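Local coordinates for fructooligosaccharide ABC transporter substrate-binding protein FusA (Streptococcus pneumoniae, PDB 5G5Y) that binds fructooligosaccharides, preferring tetrasaccharides and longer chains, and delivers them to an ABC transporter for import into the cell, at residues P93-K96 with K97-E101; L384-D388 with S389-K393. All coordinates share one frame; numbering follows the deposited sequence.

Interaction 1: residues P93-K96 with K97-E101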
loop_
_atom_site.group_PDB
_atom_site.type_symbol
_atom_site.label_atom_id
_atom_site.label_comp_id
_atom_site.label_asym_id
_atom_site.label_seq_id
_atom_site.Cartn_x
_atom_site.Cartn_y
_atom_site.Cartn_z
ATOM N N PRO A 93 17.443 -21.980 2.121
ATOM C CA PRO A 93 16.869 -22.457 0.851
ATOM C C PRO A 93 15.432 -21.968 0.530
ATOM O O PRO A 93 15.093 -21.811 -0.658
ATOM C CB PRO A 93 16.903 -23.997 0.984
ATOM C CG PRO A 93 16.877 -24.237 2.458
ATOM C CD PRO A 93 17.664 -23.100 3.064
ATOM N N ASN A 94 14.572 -21.779 1.539
ATOM C CA ASN A 94 13.214 -21.264 1.252
ATOM C C ASN A 94 13.279 -19.852 0.654
ATOM O O ASN A 94 12.653 -19.568 -0.345
ATOM C CB ASN A 94 12.265 -21.297 2.484
ATOM C CG ASN A 94 12.034 -22.694 3.024
ATOM O OD1 ASN A 94 11.966 -23.646 2.258
ATOM N ND2 ASN A 94 11.896 -22.826 4.327
ATOM N N LEU A 95 14.039 -18.972 1.278
ATOM C CA LEU A 95 14.217 -17.618 0.806
ATOM C C LEU A 95 14.966 -17.629 -0.533
ATOM O O LEU A 95 14.612 -16.907 -1.444
ATOM C CB LEU A 95 14.966 -16.787 1.841
ATOM C CG LEU A 95 15.216 -15.318 1.446
ATOM C CD1 LEU A 95 13.960 -14.574 1.054
ATOM C CD2 LEU A 95 15.849 -14.631 2.625
ATOM N N LYS A 96 15.945 -18.506 -0.693
ATOM C CA LYS A 96 16.621 -18.590 -2.009
ATOM C C LYS A 96 15.678 -19.002 -3.157
ATOM O O LYS A 96 15.825 -18.522 -4.298
ATOM C CB LYS A 96 17.805 -19.555 -1.948
ATOM C CG LYS A 96 19.007 -18.963 -1.286
ATOM C CD LYS A 96 19.987 -20.064 -0.870
ATOM C CE LYS A 96 20.788 -20.615 -2.026
ATOM N NZ LYS A 96 21.531 -21.822 -1.526
ATOM N N LYS A 97 14.711 -19.876 -2.865
ATOM C CA LYS A 97 13.724 -20.278 -3.865
ATOM C C LYS A 97 12.791 -19.108 -4.278
ATOM O O LYS A 97 12.436 -18.947 -5.427
ATOM C CB LYS A 97 12.886 -21.445 -3.362
ATOM C CG LYS A 97 11.997 -22.032 -4.451
ATOM C CD LYS A 97 11.220 -23.240 -3.967
ATOM C CE LYS A 97 10.174 -23.642 -5.000
ATOM N NZ LYS A 97 9.567 -24.934 -4.578
ATOM N N ILE A 98 12.389 -18.310 -3.314
ATOM C CA ILE A 98 11.617 -17.087 -3.583
ATOM C C ILE A 98 12.420 -16.133 -4.474
ATOM O O ILE A 98 11.869 -15.636 -5.497
ATOM C CB ILE A 98 11.180 -16.417 -2.258
ATOM C CG1 ILE A 98 10.186 -17.307 -1.505
ATOM C CG2 ILE A 98 10.525 -15.045 -2.471
ATOM C CD1 ILE A 98 10.230 -17.145 -0.012
ATOM N N LEU A 99 13.695 -15.888 -4.119
ATOM C CA LEU A 99 14.537 -14.958 -4.847
ATOM C C LEU A 99 14.920 -15.444 -6.242
ATOM O O LEU A 99 15.092 -14.633 -7.143
ATOM C CB LEU A 99 15.782 -14.584 -4.039
ATOM C CG LEU A 99 15.507 -13.915 -2.689
ATOM C CD1 LEU A 99 16.820 -13.617 -2.027
ATOM C CD2 LEU A 99 14.662 -12.655 -2.843
ATOM N N ASP A 100 14.974 -16.762 -6.410
ATOM C CA ASP A 100 15.116 -17.388 -7.712
ATOM C C ASP A 100 13.855 -17.223 -8.586
ATOM O O ASP A 100 13.991 -16.937 -9.763
ATOM C CB ASP A 100 15.463 -18.880 -7.530
ATOM C CG ASP A 100 15.921 -19.534 -8.828
ATOM O OD1 ASP A 100 17.046 -19.208 -9.276
ATOM O OD2 ASP A 100 15.148 -20.339 -9.405
ATOM N N GLU A 101 12.657 -17.409 -8.042
ATOM C CA GLU A 101 11.394 -17.226 -8.785
ATOM C C GLU A 101 11.170 -15.722 -9.077
ATOM O O GLU A 101 10.649 -15.368 -10.129
ATOM C CB GLU A 101 10.175 -17.787 -8.005
ATOM C CG GLU A 101 8.817 -17.730 -8.754
ATOM C CD GLU A 101 7.603 -18.323 -8.000
ATOM O OE1 GLU A 101 7.796 -19.221 -7.145
ATOM O OE2 GLU A 101 6.425 -17.911 -8.277
#
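Leu-95 holds CG opposite its backbone N (chi1 -180°), while Leu-99 holds CG opposite its carbonyl carbon (chi1 -60°). The two torsions bring the side chains together one turn apart on helix 93-101. They cross at a slant, with CD1 of Leu-95 4.1 Å from CG of Leu-99. The same CG of Leu-99 lies 3.4 Å from Leu-95 O. Leu-99 N donates to Leu-95 O at 3.0 Å. Three more i to i+4 bonds continue the helix: Lys-97 N to Pro-93 O, Ile-98 N to Asn-94 O and Asp-100 N to Lys-96 O, the last at 2.9 Å. Ile-98 turns its CD1 back along the helix, to 3.4 Å from Asn-94 O. Asp-327 accepts the N-H groups of Asn-94 and Leu-95 in the first turn, and NZ of Lys-96 bonds to Asp-89 O. Leu-95 also packs on Ile-88, and Leu-99 on Tyr-105 and Met-109. The helix is thus amphipathic: Leu-95, Ile-98 and Leu-99 are buried, whereas Lys-96, Lys-97 and Asp-100 are exposed.

Interaction 2: residues L384-D388 with S389-K393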
loop_
_atom_site.group_PDB
_atom_site.type_symbol
_atom_site.label_atom_id
_atom_site.label_comp_id
_atom_site.label_asym_id
_atom_site.label_seq_id
_atom_site.Cartn_x
_atom_site.Cartn_y
_atom_site.Cartn_z
ATOM N N LEU A 384 8.532 -12.788 5.865
ATOM C CA LEU A 384 7.722 -13.789 5.214
ATOM C C LEU A 384 7.478 -13.416 3.761
ATOM O O LEU A 384 7.699 -12.246 3.329
ATOM C CB LEU A 384 6.360 -13.961 5.964
ATOM C CG LEU A 384 5.374 -12.771 5.955
ATOM C CD1 LEU A 384 4.498 -12.764 4.716
ATOM C CD2 LEU A 384 4.498 -12.764 7.237
ATOM N N ALA A 385 7.015 -14.403 3.003
ATOM C CA ALA A 385 6.648 -14.186 1.622
ATOM C C ALA A 385 5.456 -14.993 1.183
ATOM O O ALA A 385 5.431 -16.212 1.353
ATOM C CB ALA A 385 7.793 -14.477 0.685
ATOM N N ILE A 386 4.497 -14.275 0.599
ATOM C CA ILE A 386 3.336 -14.861 -0.086
ATOM C C ILE A 386 3.366 -14.378 -1.530
ATOM O O ILE A 386 3.242 -13.167 -1.813
ATOM C CB ILE A 386 2.018 -14.477 0.576
ATOM C CG1 ILE A 386 2.060 -14.852 2.068
ATOM C CG2 ILE A 386 0.838 -15.186 -0.083
ATOM C CD1 ILE A 386 0.922 -14.279 2.881
ATOM N N LEU A 387 3.550 -15.329 -2.430
ATOM C CA LEU A 387 3.630 -15.054 -3.863
ATOM C C LEU A 387 2.264 -15.335 -4.461
ATOM O O LEU A 387 1.491 -16.154 -3.940
ATOM C CB LEU A 387 4.703 -15.897 -4.536
ATOM C CG LEU A 387 6.106 -15.736 -3.956
ATOM C CD1 LEU A 387 7.119 -16.492 -4.777
ATOM C CD2 LEU A 387 6.499 -14.274 -3.835
ATOM N N ASP A 388 1.977 -14.625 -5.544
ATOM C CA ASP A 388 0.721 -14.773 -6.232
ATOM C C ASP A 388 0.486 -16.206 -6.736
ATOM O O ASP A 388 -0.650 -16.650 -6.766
ATOM C CB ASP A 388 0.619 -13.755 -7.347
ATOM C CG ASP A 388 -0.802 -13.609 -7.870
ATOM O OD1 ASP A 388 -1.696 -13.209 -7.097
ATOM O OD2 ASP A 388 -1.004 -13.884 -9.074
ATOM N N SER A 389 1.553 -16.946 -7.047
ATOM C CA SER A 389 1.435 -18.374 -7.372
ATOM C C SER A 389 0.900 -19.296 -6.229
ATOM O O SER A 389 0.542 -20.444 -6.471
ATOM C CB SER A 389 2.785 -18.910 -7.850
ATOM O OG SER A 389 3.762 -18.799 -6.844
ATOM N N TYR A 390 0.902 -18.829 -4.991
ATOM C CA TYR A 390 0.479 -19.669 -3.857
ATOM C C TYR A 390 -1.056 -19.835 -3.807
ATOM O O TYR A 390 -1.547 -20.792 -3.185
ATOM C CB TYR A 390 0.902 -19.069 -2.524
ATOM C CG TYR A 390 2.385 -18.994 -2.236
ATOM C CD1 TYR A 390 3.345 -19.339 -3.186
ATOM C CD2 TYR A 390 2.830 -18.617 -0.973
ATOM C CE1 TYR A 390 4.694 -19.294 -2.904
ATOM C CE2 TYR A 390 4.175 -18.548 -0.683
ATOM C CZ TYR A 390 5.113 -18.878 -1.637
ATOM O OH TYR A 390 6.480 -18.799 -1.352
ATOM N N TYR A 391 -1.800 -18.885 -4.403
ATOM C CA TYR A 391 -3.259 -18.897 -4.274
ATOM C C TYR A 391 -3.816 -20.061 -5.052
ATOM O O TYR A 391 -3.409 -20.270 -6.192
ATOM C CB TYR A 391 -3.894 -17.565 -4.696
ATOM C CG TYR A 391 -3.362 -16.454 -3.850
ATOM C CD1 TYR A 391 -3.601 -16.426 -2.482
ATOM C CD2 TYR A 391 -2.592 -15.440 -4.406
ATOM C CE1 TYR A 391 -3.066 -15.433 -1.696
ATOM C CE2 TYR A 391 -2.057 -14.428 -3.623
ATOM C CZ TYR A 391 -2.302 -14.416 -2.283
ATOM O OH TYR A 391 -1.781 -13.423 -1.490
ATOM N N GLY A 392 -4.681 -20.856 -4.407
ATOM C CA GLY A 392 -5.223 -22.074 -5.012
ATOM C C GLY A 392 -4.327 -23.303 -4.892
ATOM O O GLY A 392 -4.677 -24.391 -5.397
ATOM N N LYS A 393 -3.165 -23.156 -4.260
ATOM C CA LYS A 393 -2.204 -24.250 -4.093
ATOM C C LYS A 393 -1.881 -24.415 -2.611
ATOM O O LYS A 393 -2.094 -25.484 -2.031
ATOM C CB LYS A 393 -0.940 -23.990 -4.896
ATOM C CG LYS A 393 -1.139 -23.860 -6.395
ATOM C CD LYS A 393 0.192 -23.977 -7.138
ATOM C CE LYS A 393 0.098 -23.474 -8.588
ATOM N NZ LYS A 393 0.046 -21.975 -8.719
HETATM O O HOH W 1 6.916 -18.323 1.170
HETATM O O HOH W 2 -2.175 -18.674 -7.966
#
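Tyr-390 folds back against Leu-387 and covers the end of strand 384-386. CB of Leu-387 sits over the face of the Tyr-390 ring, 4.1 Å from its centroid, in a CH-pi contact. The backbone N of Leu-387 lies over the centre of a ring face, 3.6 Å above the plane. The chain turns tightly here. Tyr-390 N donates to Leu-387 O at 2.9 Å, the i to i+3 spacing of a 3-10 turn. A weak bond follows from Tyr-391 N to Asp-388 O. Water 1 lies in the Tyr-390 ring plane and joins its OH to Ala-385 O, at 2.6 Å from that carbonyl oxygen. Asp-388 places its CG opposite the backbone N (chi1 -165°), and its OD1 comes within 3.6 Å of Tyr-391 CD2. The carboxylate and ring planes are 67° apart. OD1 also accepts the N-H of Gly-126. The Tyr-391 side chain crosses that of Ile-386 at about a right angle, with OH 3.5 Å from Ile-386 CG2, and this OH bonds to Glu-124 O. The turn follows edge strand 384-386 of a three-stranded sheet, parallel to strand 121-123. Tyr-390 packs on Ile-98 of helix 93-101, and Tyr-391 on Trp-340 of helix 332-340.

Interactions 1 and 2 have centres 13 Å apart and touch directly. Ile-98 CD1 packs 3.7 Å from Ala-385 CB, and Glu-101 OE1 lies 3.7 Å from Leu-387 CD1. Glu-101 OE2 probably bonds to Ser-389 OG, at 3.2 Å. Helix 93-101 therefore packs against both the strand and the turn of 384-393. The Tyr-391 side chain is about 4 Å from that of Trp-340, and the side chain of Ile-386 is about 5 Å from that of Glu-123; both partners bind substrate. The side chain of Ile-98 is about 11 Å from that of Glu-123. Interaction 1 thus lies further from these residues. The side chain of Asp-388 is about 4 Å from a bound zinc ion, and that of Ile-98 about 9 Å from one.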